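PDB 1H9M: molybdenum-binding-protein from Azotobacter vinelandii, which binds molybdate ions in the cytoplasm and probably serves in molybdenum storage and homeostasis. Local coordinates for residues A8-F12 / T108-S112; G22-V28 / A39-L44; K56-V62 / N138-P144; W66-T71 / S129-I134. All blocks are in the same frame, centred on the assembly; numbering follows the deposited sequence. Where two conformers were deposited one is given.

Interaction 1 (A8-F12 / T108-S112). With MOO (molybdate ion), chain E.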
loop_
_atom_site.group_PDB
_atom_site.type_symbol
_atom_site.label_atom_id
_atom_site.label_comp_id
_atom_site.label_asym_id
_atom_site.label_seq_id
_atom_site.Cartn_x
_atom_site.Cartn_y
_atom_site.Cartn_z
ATOM N N ALA A 8 4.528 3.620 11.946
ATOM C CA ALA A 8 4.702 4.520 10.787
ATOM C C ALA A 8 5.693 5.629 11.138
ATOM O O ALA A 8 5.482 6.429 12.057
ATOM C CB ALA A 8 3.423 5.180 10.337
ATOM N N ARG A 9 6.618 5.820 10.185
ATOM C CA ARG A 9 7.617 6.848 10.392
ATOM C C ARG A 9 7.078 8.251 10.110
ATOM O O ARG A 9 7.829 9.172 10.440
ATOM C CB ARG A 9 8.841 6.589 9.503
ATOM C CG ARG A 9 9.490 5.218 9.702
ATOM C CD ARG A 9 10.138 5.126 11.092
ATOM N NE ARG A 9 9.164 4.728 12.094
ATOM C CZ ARG A 9 9.303 4.939 13.400
ATOM N NH1 ARG A 9 10.439 5.522 13.765
ATOM N NH2 ARG A 9 8.384 4.576 14.260
ATOM N N ASN A 10 5.970 8.394 9.401
ATOM C CA ASN A 10 5.427 9.720 9.091
ATOM C C ASN A 10 4.118 9.944 9.778
ATOM O O ASN A 10 3.107 9.298 9.472
ATOM C CB ASN A 10 5.201 9.740 7.556
ATOM C CG ASN A 10 6.548 9.439 6.874
ATOM O OD1 ASN A 10 7.552 10.118 7.158
ATOM N ND2 ASN A 10 6.555 8.361 6.107
ATOM N N VAL A 11 4.114 10.962 10.695
ATOM C CA VAL A 11 2.854 11.302 11.385
ATOM C C VAL A 11 2.773 12.834 11.290
ATOM O O VAL A 11 3.590 13.482 11.941
ATOM C CB VAL A 11 2.790 10.823 12.844
ATOM C CG1 VAL A 11 1.467 11.313 13.490
ATOM C CG2 VAL A 11 2.805 9.294 12.954
ATOM N N PHE A 12 1.941 13.346 10.403
ATOM C CA PHE A 12 1.864 14.775 10.147
ATOM C C PHE A 12 0.629 15.380 10.814
ATOM O O PHE A 12 -0.486 14.919 10.604
ATOM C CB PHE A 12 1.803 15.084 8.675
ATOM C CG PHE A 12 2.827 14.427 7.790
ATOM C CD1 PHE A 12 2.492 13.345 7.011
ATOM C CD2 PHE A 12 4.115 14.943 7.698
ATOM C CE1 PHE A 12 3.419 12.762 6.170
ATOM C CE2 PHE A 12 5.053 14.351 6.863
ATOM C CZ PHE A 12 4.701 13.270 6.093
ATOM N N THR A 108 9.311 20.102 8.296
ATOM C CA THR A 108 8.640 18.812 8.425
ATOM C C THR A 108 9.518 17.765 7.742
ATOM O O THR A 108 10.032 18.081 6.656
ATOM C CB THR A 108 7.247 18.873 7.795
ATOM O OG1 THR A 108 6.481 19.848 8.518
ATOM C CG2 THR A 108 6.579 17.515 7.809
ATOM N N GLU A 109 9.718 16.606 8.343
ATOM C CA GLU A 109 10.547 15.567 7.717
ATOM C C GLU A 109 9.646 14.462 7.125
ATOM O O GLU A 109 8.640 14.214 7.782
ATOM C CB GLU A 109 11.385 14.848 8.771
ATOM C CG GLU A 109 12.511 15.638 9.402
ATOM C CD GLU A 109 13.317 14.798 10.374
ATOM O OE1 GLU A 109 13.089 13.574 10.497
ATOM O OE2 GLU A 109 14.222 15.367 11.020
ATOM N N ILE A 110 10.088 13.757 6.079
ATOM C CA ILE A 110 9.241 12.620 5.631
ATOM C C ILE A 110 10.199 11.479 5.343
ATOM O O ILE A 110 11.274 11.772 4.829
ATOM C CB ILE A 110 8.392 12.916 4.385
ATOM C CG1 ILE A 110 7.628 11.665 3.888
ATOM C CG2 ILE A 110 9.228 13.441 3.255
ATOM C CD1 ILE A 110 6.313 11.912 3.190
ATOM N N THR A 111 9.899 10.247 5.780
ATOM C CA THR A 111 10.834 9.164 5.560
ATOM C C THR A 111 10.201 8.192 4.546
ATOM O O THR A 111 9.016 7.845 4.649
ATOM C CB THR A 111 11.050 8.466 6.900
ATOM O OG1 THR A 111 11.617 9.460 7.819
ATOM C CG2 THR A 111 11.990 7.279 6.814
ATOM N N SER A 112 11.060 7.685 3.695
ATOM C CA SER A 112 10.619 6.725 2.663
ATOM C C SER A 112 11.515 5.518 2.724
ATOM O O SER A 112 12.712 5.611 3.115
ATOM C CB SER A 112 10.745 7.397 1.274
ATOM O OG SER A 112 10.721 6.419 0.270
HETATM MO MO MOO E . 7.194 1.738 9.328
HETATM O O1 MOO E . 7.550 0.570 8.023
HETATM O O2 MOO E . 7.025 3.406 8.666
HETATM O O3 MOO E . 5.708 1.123 10.091
HETATM O O4 MOO E . 8.612 1.599 10.439
HETATM O O HOH W 1 9.904 11.129 8.901
#
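The ring of F12 meets 108-112 at its rim: I110 CD1 lies near the ring plane 3.6 Å from CZ, and T108 CG2 reaches the neighbouring part of the rim, 3.6 Å from CD2. A second flat group, the amide of N10, works in its own plane, gripping the backbone of T111 at both its N-H and its C=O. A third, the R9 guanidinium, lies oblique to O4 of the molybdate. This is a join between the two TOBE units of the OB clan: 10-21 and 109-115 belong to different sheets, and a side-chain amide stands in for the backbone pairing the strands do not make with each other. T111 N donates to N10 OD1 at 2.7 Å, nearly straight and on a lone pair. In return N10 ND2 donates to T111 O at 2.9 Å, again in the carbonyl plane. With CG beside the backbone N (chi1 -57°), the amide points at T111, and ND2 has a second acceptor in V62 O. A water bound to OD1 at 3.1 Å also pairs with T111 OG1, whose other partner is T101. Replacing N10 by a leucine would probably leave T111 N and O without their amide mates and weaken the tie between the two sheets. Next door, the R9 side chain bends back to S7 O, while its CB packs on T111 CB. S7 OG, K63 NZ and A64 N of the same chain and T115 OG1 of the second subunit also bond this molybdate, and R9 N donates to O2 of the ion at 2.9 Å.

Interaction 2 (G22-V28 / A39-L44). With MOO (molybdate ion), chain F; MOO (molybdate ion), chain D.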
loop_
_atom_site.group_PDB
_atom_site.type_symbol
_atom_site.label_atom_id
_atom_site.label_comp_id
_atom_site.label_asym_id
_atom_site.label_seq_id
_atom_site.Cartn_x
_atom_site.Cartn_y
_atom_site.Cartn_z
ATOM N N GLY A 22 -18.333 10.181 -0.757
ATOM C CA GLY A 22 -18.705 9.353 -1.848
ATOM C C GLY A 22 -19.739 8.320 -1.463
ATOM O O GLY A 22 -20.588 8.547 -0.599
ATOM N N ALA A 23 -19.691 7.144 -2.045
ATOM C CA ALA A 23 -20.684 6.107 -1.774
ATOM C C ALA A 23 -20.107 5.206 -0.679
ATOM O O ALA A 23 -20.747 4.982 0.338
ATOM C CB ALA A 23 -20.954 5.368 -3.065
ATOM N N VAL A 24 -18.883 4.699 -0.939
ATOM C CA VAL A 24 -18.227 3.888 0.109
ATOM C C VAL A 24 -16.937 4.536 0.614
ATOM O O VAL A 24 -16.478 4.204 1.720
ATOM C CB VAL A 24 -17.901 2.445 -0.283
ATOM C CG1 VAL A 24 -19.190 1.638 -0.484
ATOM C CG2 VAL A 24 -17.128 2.343 -1.555
ATOM N N ASN A 25 -16.375 5.451 -0.159
ATOM C CA ASN A 25 -15.168 6.175 0.293
ATOM C C ASN A 25 -15.460 7.671 0.434
ATOM O O ASN A 25 -16.523 8.157 0.015
ATOM C CB ASN A 25 -14.038 5.994 -0.721
ATOM C CG ASN A 25 -13.423 4.605 -0.499
ATOM O OD1 ASN A 25 -13.143 4.084 0.563
ATOM N ND2 ASN A 25 -13.244 4.111 -1.692
ATOM N N ALA A 26 -14.465 8.337 1.060
ATOM C CA ALA A 26 -14.568 9.791 1.172
ATOM C C ALA A 26 -13.184 10.366 0.893
ATOM O O ALA A 26 -12.176 9.735 1.278
ATOM C CB ALA A 26 -14.916 10.222 2.604
ATOM N N GLU A 27 -13.126 11.530 0.223
ATOM C CA GLU A 27 -11.860 12.177 -0.009
ATOM C C GLU A 27 -11.713 13.325 1.018
ATOM O O GLU A 27 -12.632 14.170 1.034
ATOM C CB GLU A 27 -11.776 12.761 -1.423
ATOM C CG GLU A 27 -10.461 13.499 -1.568
ATOM C CD GLU A 27 -10.262 14.134 -2.928
ATOM O OE1 GLU A 27 -10.475 13.505 -3.971
ATOM O OE2 GLU A 27 -9.867 15.334 -2.894
ATOM N N VAL A 28 -10.584 13.342 1.686
ATOM C CA VAL A 28 -10.322 14.383 2.706
ATOM C C VAL A 28 -9.078 15.166 2.324
ATOM O O VAL A 28 -8.001 14.656 1.982
ATOM C CB VAL A 28 -10.105 13.708 4.075
ATOM C CG1 VAL A 28 -9.990 14.794 5.155
ATOM C CG2 VAL A 28 -11.157 12.678 4.435
ATOM N N ALA A 39 -3.974 14.915 0.190
ATOM C CA ALA A 39 -5.335 14.392 0.086
ATOM C C ALA A 39 -5.314 12.915 0.601
ATOM O O ALA A 39 -4.348 12.244 0.237
ATOM C CB ALA A 39 -5.770 14.424 -1.380
ATOM N N ALA A 40 -6.377 12.534 1.247
ATOM C CA ALA A 40 -6.486 11.162 1.681
ATOM C C ALA A 40 -7.810 10.564 1.283
ATOM O O ALA A 40 -8.798 11.271 1.136
ATOM C CB ALA A 40 -6.343 10.974 3.178
ATOM N N VAL A 41 -7.810 9.268 0.950
ATOM C CA VAL A 41 -9.060 8.550 0.735
ATOM C C VAL A 41 -8.964 7.376 1.888
ATOM O O VAL A 41 -8.565 6.783 1.901
ATOM C CB VAL A 41 -9.079 7.825 -0.612
ATOM C CG1 VAL A 41 -10.413 7.088 -0.812
ATOM C CG2 VAL A 41 -9.110 8.908 -1.734
ATOM N N VAL A 42 -10.354 7.680 2.534
ATOM C CA VAL A 42 -10.608 6.712 3.650
ATOM C C VAL A 42 -12.060 6.192 3.446
ATOM O O VAL A 42 -12.784 6.773 2.635
ATOM C CB VAL A 42 -10.594 7.430 5.035
ATOM C CG1 VAL A 42 -9.130 7.758 5.286
ATOM C CG2 VAL A 42 -11.484 8.665 5.183
ATOM N N THR A 43 -12.468 5.132 4.139
ATOM C CA THR A 43 -13.886 4.713 3.962
ATOM C C THR A 43 -14.818 5.795 4.503
ATOM O O THR A 43 -14.478 6.534 5.413
ATOM C CB THR A 43 -14.197 3.433 4.676
ATOM O OG1 THR A 43 -13.924 3.510 6.134
ATOM C CG2 THR A 43 -13.310 2.301 4.123
ATOM N N LEU A 44 -15.993 5.869 3.869
ATOM C CA LEU A 44 -16.994 6.831 4.367
ATOM C C LEU A 44 -17.403 6.564 5.802
ATOM O O LEU A 44 -17.601 7.478 6.606
ATOM C CB LEU A 44 -18.234 6.723 3.462
ATOM C CG LEU A 44 -19.383 7.692 3.792
ATOM C CD1 LEU A 44 -18.936 9.123 3.844
ATOM C CD2 LEU A 44 -20.492 7.509 2.730
HETATM MO MO MOO F . -9.605 3.380 6.116
HETATM O O1 MOO F . -9.349 1.756 6.690
HETATM O O2 MOO F . -8.334 4.557 6.544
HETATM O O3 MOO F . -9.493 3.344 4.316
HETATM O O4 MOO F . -11.257 4.012 6.393
HETATM MO MO MOO D . -16.459 5.245 -4.495
HETATM O O1 MOO D . -14.675 4.784 -4.098
HETATM O O2 MOO D . -17.173 3.841 -5.276
#
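N25 and T43 sit opposite each other, OD1 of N25 3.5 Å from CA of T43, and their side chains diverge to two different molybdates. T43 clasps one through a single oxygen: its backbone N is 2.8 Å and its OG1 2.7 Å from O4 of the chain F ion. With OG1 between the backbone N and the carbonyl carbon (chi1 58°), it comes round to the oxygen that T43 N reaches, while V42 CG1 lies against another. N25 ND2 donates to O1 of the chain D ion at 2.9 Å, joined there by N25 of both other subunits.

Behind these residues comes the hairpin of strands 25-32 and 37-43. A26 pairs with V42 and V28 with A40, two bonds each, and V28 CG2 rests on V42 CG2 at 4.1 Å. Past the ladder, L44 N gives V24 O an almost straight bond of 2.8 Å, though from above the carbonyl plane, and L44 CD2 nestles against G22 O and A23 O. T43 is also the N-cap of helix 44-49, its OG1 taking the N-H of S46.

K135 and R81 of the second subunit bring further N-H donors to the chain F ion, where the helix start probably adds some positive potential; the chain D ion is gripped by N-H donors from all three subunits, and such sharing is consistent with the cooperative binding proposed for this protein.

Interaction 3 (K56-V62 / N138-P144); sequences KEVVAVV and NVILGVP
V59 carries CG2 between its backbone N and carbonyl carbon (chi1 -76°), which lays that methyl 3.6 Å from G142 CA. K56 instead runs CG opposite its backbone N (chi1 -177°), and the chain crosses V143 at about a right angle, CD meeting CG1 at 3.8 Å before NZ reaches L50 O. These contacts fasten the C-terminal strand 140-143 as the outermost strand, within this chain, of the sheet built from 10-21, 25-32 and their neighbours, an antiparallel addition to the OB-type fold of the first TOBE unit.

Two hydrogen-bonded pairs make the ladder, V59 with G142 and V61 with I140, and the shortest bond runs from G142 N to V59 O at 2.7 Å. G142 belongs where it is: a CB on it would clash with V59 CG2. On the face that carries A60 and L141, L141 CD2 turns in over A60 CA, and A60 CB touches V139 CG1 at 3.9 Å. That face is buried further by V28 and A40, which pack on L141.

The other edge of 140-143 is taken as well, since G142 and V143 pair with a strand of the second subunit, and L141 N bonds S79 OG of that subunit. At the far end V62 CG2 meets V139 CG2 at 4.0 Å. Beside them N138 O is buried with no polar partner in the model, and V62 CG1 and CG2 each lie 3.9 Å from it.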
loop_
_atom_site.group_PDB
_atom_site.type_symbol
_atom_site.label_atom_id
_atom_site.label_comp_id
_atom_site.label_asym_id
_atom_site.label_seq_id
_atom_site.Cartn_x
_atom_site.Cartn_y
_atom_site.Cartn_z
ATOM N N LYS A 56 -11.474 20.443 11.213
ATOM C CA LYS A 56 -11.099 19.473 12.248
ATOM C C LYS A 56 -9.596 19.228 12.300
ATOM O O LYS A 56 -8.991 19.038 11.194
ATOM C CB LYS A 56 -11.802 18.110 11.985
ATOM C CG LYS A 56 -11.458 17.146 13.113
ATOM C CD LYS A 56 -12.481 16.049 13.295
ATOM C CE LYS A 56 -12.737 15.837 14.788
ATOM N NZ LYS A 56 -13.641 14.678 15.045
ATOM N N GLU A 57 -8.998 19.253 13.514
ATOM C CA GLU A 57 -7.526 18.963 13.507
ATOM C C GLU A 57 -7.408 17.415 13.477
ATOM O O GLU A 57 -8.093 16.587 14.149
ATOM C CB GLU A 57 -6.714 19.800 14.431
ATOM C CG GLU A 57 -7.369 21.074 14.979
ATOM C CD GLU A 57 -6.927 21.314 16.411
ATOM O OE1 GLU A 57 -7.066 20.361 17.204
ATOM O OE2 GLU A 57 -6.440 22.417 16.716
ATOM N N VAL A 58 -6.429 17.045 12.624
ATOM C CA VAL A 58 -6.167 15.615 12.410
ATOM C C VAL A 58 -4.674 15.366 12.265
ATOM O O VAL A 58 -3.823 16.268 12.228
ATOM C CB VAL A 58 -6.765 15.133 11.063
ATOM C CG1 VAL A 58 -8.316 15.266 11.148
ATOM C CG2 VAL A 58 -6.244 15.984 9.923
ATOM N N VAL A 59 -4.261 14.094 12.314
ATOM C CA VAL A 59 -2.939 13.636 11.936
ATOM C C VAL A 59 -3.073 12.714 10.677
ATOM O O VAL A 59 -4.135 12.129 10.491
ATOM C CB VAL A 59 -2.226 12.820 13.041
ATOM C CG1 VAL A 59 -1.776 13.930 14.031
ATOM C CG2 VAL A 59 -3.036 11.632 13.510
ATOM N N ALA A 60 -2.063 12.821 9.823
ATOM C CA ALA A 60 -2.027 11.953 8.616
ATOM C C ALA A 60 -0.868 10.983 8.908
ATOM O O ALA A 60 0.221 11.431 9.260
ATOM C CB ALA A 60 -1.643 12.840 7.455
ATOM N N VAL A 61 -1.045 9.697 8.733
ATOM C CA VAL A 61 -0.085 8.662 9.078
ATOM C C VAL A 61 0.302 7.890 7.797
ATOM O O VAL A 61 -0.624 7.386 7.162
ATOM C CB VAL A 61 -0.765 7.683 10.061
ATOM C CG1 VAL A 61 0.178 6.569 10.458
ATOM C CG2 VAL A 61 -1.180 8.556 11.280
ATOM N N VAL A 62 1.594 7.835 7.510
ATOM C CA VAL A 62 1.984 7.164 6.236
ATOM C C VAL A 62 3.162 6.273 6.533
ATOM O O VAL A 62 4.170 6.742 7.002
ATOM C CB VAL A 62 2.352 8.191 5.138
ATOM C CG1 VAL A 62 2.770 7.460 3.873
ATOM C CG2 VAL A 62 1.158 9.115 4.784
ATOM N N ASN A 138 -3.147 5.730 0.387
ATOM C CA ASN A 138 -2.152 5.183 1.330
ATOM C C ASN A 138 -1.983 6.125 2.536
ATOM O O ASN A 138 -0.885 6.279 3.068
ATOM C CB ASN A 138 -0.805 5.059 0.657
ATOM C CG ASN A 138 -0.880 3.933 -0.397
ATOM O OD1 ASN A 138 -0.246 4.143 -1.440
ATOM N ND2 ASN A 138 -1.628 2.884 -0.082
ATOM N N VAL A 139 -2.995 6.980 2.771
ATOM C CA VAL A 139 -2.890 7.842 3.942
ATOM C C VAL A 139 -3.904 7.494 5.011
ATOM O O VAL A 139 -5.133 7.540 4.696
ATOM C CB VAL A 139 -3.075 9.304 3.528
ATOM C CG1 VAL A 139 -2.924 10.264 4.751
ATOM C CG2 VAL A 139 -2.049 9.736 2.464
ATOM N N ILE A 140 -3.446 7.193 6.208
ATOM C CA ILE A 140 -4.402 6.926 7.303
ATOM C C ILE A 140 -4.591 8.250 8.034
ATOM O O ILE A 140 -3.695 9.072 8.168
ATOM C CB ILE A 140 -3.780 5.860 8.203
ATOM C CG1 ILE A 140 -3.872 4.495 7.508
ATOM C CG2 ILE A 140 -4.534 5.852 9.554
ATOM C CD1 ILE A 140 -2.931 3.461 8.213
ATOM N N LEU A 141 -5.875 8.505 8.477
ATOM C CA LEU A 141 -6.017 9.759 9.232
ATOM C C LEU A 141 -6.327 9.393 10.676
ATOM O O LEU A 141 -6.836 8.342 11.038
ATOM C CB LEU A 141 -7.294 10.477 8.739
ATOM C CG LEU A 141 -7.099 10.968 7.293
ATOM C CD1 LEU A 141 -8.428 11.709 6.857
ATOM C CD2 LEU A 141 -5.882 11.819 7.086
ATOM N N GLY A 142 -5.928 10.371 11.542
ATOM C CA GLY A 142 -6.220 10.154 12.973
ATOM C C GLY A 142 -6.780 11.442 13.621
ATOM O O GLY A 142 -6.543 12.511 13.100
ATOM N N VAL A 143 -7.667 11.232 14.574
ATOM C CA VAL A 143 -8.242 12.379 15.304
ATOM C C VAL A 143 -7.934 12.158 16.794
ATOM O O VAL A 143 -8.024 11.166 17.421
ATOM C CB VAL A 143 -9.718 12.702 15.117
ATOM C CG1 VAL A 143 -9.987 13.162 13.685
ATOM C CG2 VAL A 143 -10.642 11.578 15.544
ATOM N N PRO A 144 -7.586 13.429 17.314
ATOM C CA PRO A 144 -7.217 13.454 18.743
ATOM C C PRO A 144 -8.350 13.314 19.729
ATOM O O PRO A 144 -9.480 12.951 19.396
ATOM C CB PRO A 144 -6.586 14.820 19.015
ATOM C CG PRO A 144 -6.373 15.431 17.678
ATOM C CD PRO A 144 -7.455 14.896 16.809
#

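Interaction 4 (W66-T71 / S129-I134)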
loop_
_atom_site.group_PDB
_atom_site.type_symbol
_atom_site.label_atom_id
_atom_site.label_comp_id
_atom_site.label_asym_id
_atom_site.label_seq_id
_atom_site.Cartn_x
_atom_site.Cartn_y
_atom_site.Cartn_z
ATOM N N TRP A 66 5.250 3.160 1.813
ATOM C CA TRP A 66 4.239 3.692 0.996
ATOM C C TRP A 66 4.657 5.027 0.298
ATOM O O TRP A 66 3.950 5.517 -0.559
ATOM C CB TRP A 66 3.026 3.942 1.882
ATOM C CG TRP A 66 2.562 2.751 2.712
ATOM C CD1 TRP A 66 3.020 1.437 2.718
ATOM C CD2 TRP A 66 1.497 2.781 3.667
ATOM N NE1 TRP A 66 2.306 0.675 3.633
ATOM C CE2 TRP A 66 1.335 1.494 4.225
ATOM C CE3 TRP A 66 0.723 3.838 4.145
ATOM C CZ2 TRP A 66 0.399 1.249 5.242
ATOM C CZ3 TRP A 66 -0.218 3.556 5.102
ATOM C CH2 TRP A 66 -0.406 2.266 5.680
ATOM N N VAL A 67 5.880 5.481 0.593
ATOM C CA VAL A 67 6.308 6.780 -0.016
ATOM C C VAL A 67 7.257 6.568 -1.163
ATOM O O VAL A 67 8.285 5.871 -0.941
ATOM C CB VAL A 67 7.002 7.614 1.121
ATOM C CG1 VAL A 67 7.454 8.946 0.532
ATOM C CG2 VAL A 67 6.061 7.805 2.326
ATOM N N LEU A 68 6.884 7.085 -2.335
ATOM C CA LEU A 68 7.854 6.957 -3.434
ATOM C C LEU A 68 8.757 8.239 -3.387
ATOM O O LEU A 68 8.332 9.222 -2.816
ATOM C CB LEU A 68 7.116 7.031 -4.739
ATOM C CG LEU A 68 6.243 5.799 -5.044
ATOM C CD1 LEU A 68 5.006 5.745 -4.167
ATOM C CD2 LEU A 68 5.777 5.976 -6.498
ATOM N N LEU A 69 9.935 8.102 -3.984
ATOM C CA LEU A 69 10.782 9.302 -4.124
ATOM C C LEU A 69 10.971 9.660 -5.594
ATOM O O LEU A 69 11.123 8.748 -6.403
ATOM C CB LEU A 69 12.166 9.141 -3.488
ATOM C CG LEU A 69 12.092 9.008 -1.942
ATOM C CD1 LEU A 69 13.532 8.634 -1.464
ATOM C CD2 LEU A 69 11.655 10.266 -1.257
ATOM N N MET A 70 10.926 10.951 -5.926
ATOM C CA MET A 70 11.120 11.255 -7.351
ATOM C C MET A 70 12.148 12.407 -7.473
ATOM O O MET A 70 12.040 13.289 -6.640
ATOM C CB MET A 70 9.778 11.554 -8.011
ATOM C CG MET A 70 9.827 12.092 -9.448
ATOM S SD MET A 70 8.111 12.301 -10.030
ATOM C CE MET A 70 7.542 13.572 -9.019
ATOM N N THR A 71 13.097 12.225 -8.402
ATOM C CA THR A 71 14.003 13.402 -8.523
ATOM C C THR A 71 13.769 14.161 -9.816
ATOM O O THR A 71 14.342 15.235 -9.984
ATOM C CB THR A 71 15.489 13.025 -8.425
ATOM O OG1 THR A 71 15.769 12.014 -9.383
ATOM C CG2 THR A 71 15.807 12.529 -7.021
ATOM N N SER A 129 17.972 17.319 -3.927
ATOM C CA SER A 129 16.575 17.683 -4.069
ATOM C C SER A 129 15.799 16.368 -4.414
ATOM O O SER A 129 16.187 15.722 -5.368
ATOM C CB SER A 129 16.225 18.613 -5.244
ATOM O OG SER A 129 17.254 19.558 -5.420
ATOM N N ALA A 130 14.654 16.296 -3.783
ATOM C CA ALA A 130 13.797 15.132 -4.198
ATOM C C ALA A 130 12.399 15.378 -3.686
ATOM O O ALA A 130 12.168 16.220 -2.846
ATOM C CB ALA A 130 14.354 13.850 -3.590
ATOM N N SER A 131 11.415 14.705 -4.322
ATOM C CA SER A 131 10.027 14.856 -3.863
ATOM C C SER A 131 9.491 13.477 -3.337
ATOM O O SER A 131 9.889 12.485 -3.939
ATOM C CB SER A 131 9.111 15.209 -5.027
ATOM O OG SER A 131 9.495 16.476 -5.597
ATOM N N ALA A 132 8.688 13.627 -2.291
ATOM C CA ALA A 132 8.061 12.383 -1.746
ATOM C C ALA A 132 6.709 12.338 -2.454
ATOM O O ALA A 132 6.023 13.342 -2.510
ATOM C CB ALA A 132 7.874 12.523 -0.259
ATOM N N VAL A 133 6.354 11.149 -2.952
ATOM C CA VAL A 133 5.079 10.976 -3.679
ATOM C C VAL A 133 4.235 9.947 -2.943
ATOM O O VAL A 133 4.739 8.857 -2.699
ATOM C CB VAL A 133 5.365 10.500 -5.120
ATOM C CG1 VAL A 133 4.070 10.187 -5.841
ATOM C CG2 VAL A 133 6.152 11.557 -5.894
ATOM N N ILE A 134 3.001 10.347 -2.570
ATOM C CA ILE A 134 2.154 9.398 -1.794
ATOM C C ILE A 134 0.745 9.405 -2.378
ATOM O O ILE A 134 0.118 10.415 -2.654
ATOM C CB ILE A 134 2.038 9.883 -0.344
ATOM C CG1 ILE A 134 3.412 10.169 0.268
ATOM C CG2 ILE A 134 1.295 8.866 0.539
ATOM C CD1 ILE A 134 3.375 10.919 1.576
#
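V133 packs against L68 and M70. It faces L68 as a hydrogen-bonded pair, with CB 3.9 Å from L68 CB, while L68 CD1 curls back to 3.5 Å from V133 O. M70 comes in from the next such pair along: the chain runs out extended and then bends at chi3 (67°), which brings CE to 4.0 Å from V133 CG2. M70 is itself tied to S131 by a second bond pair, M70 N to S131 O being 2.7 Å, and S131 OG turns to T85 OG1.

The opposite face has its own packing. V67 splits its methyls there, CG1 against A132 CB at 3.7 Å and CG2 against I134 CG1 at 4.1 Å; an alanine in its place would probably open a gap beside both residues and let I134 shift. L69 sends CD2 over A132 CA, with S112 and V100 beyond.

M70 also pairs with a strand of the third subunit, so the sheet continues into the trimer. Strand 68-70, from the sequence range of the first TOBE unit, thus edges the sheet of the second: an antiparallel edge pairing consistent with a strand exchanged between two OB-type units.

Interactions 3 and 4, on opposite sides of the chain's centre, each add a strand from one TOBE range to the sheet that holds strands of the other, with centres 19 Å apart. They meet where I140 CD1 packs on W66 CH2 at 3.8 Å. Interaction 1 has its centre 12 Å from each of theirs: F12 O is 2.7 Å from A60 N, and S112 OG 2.8 Å from V67 O, both probable hydrogen bonds. Interaction 2 touches interaction 3 through A40 and V139 but stays about 10 Å from interaction 1 by nearest atoms. Molybdate binds directly at interactions 1 and 2; the side chains of I140 and L68 come within about 5 Å of bound ions.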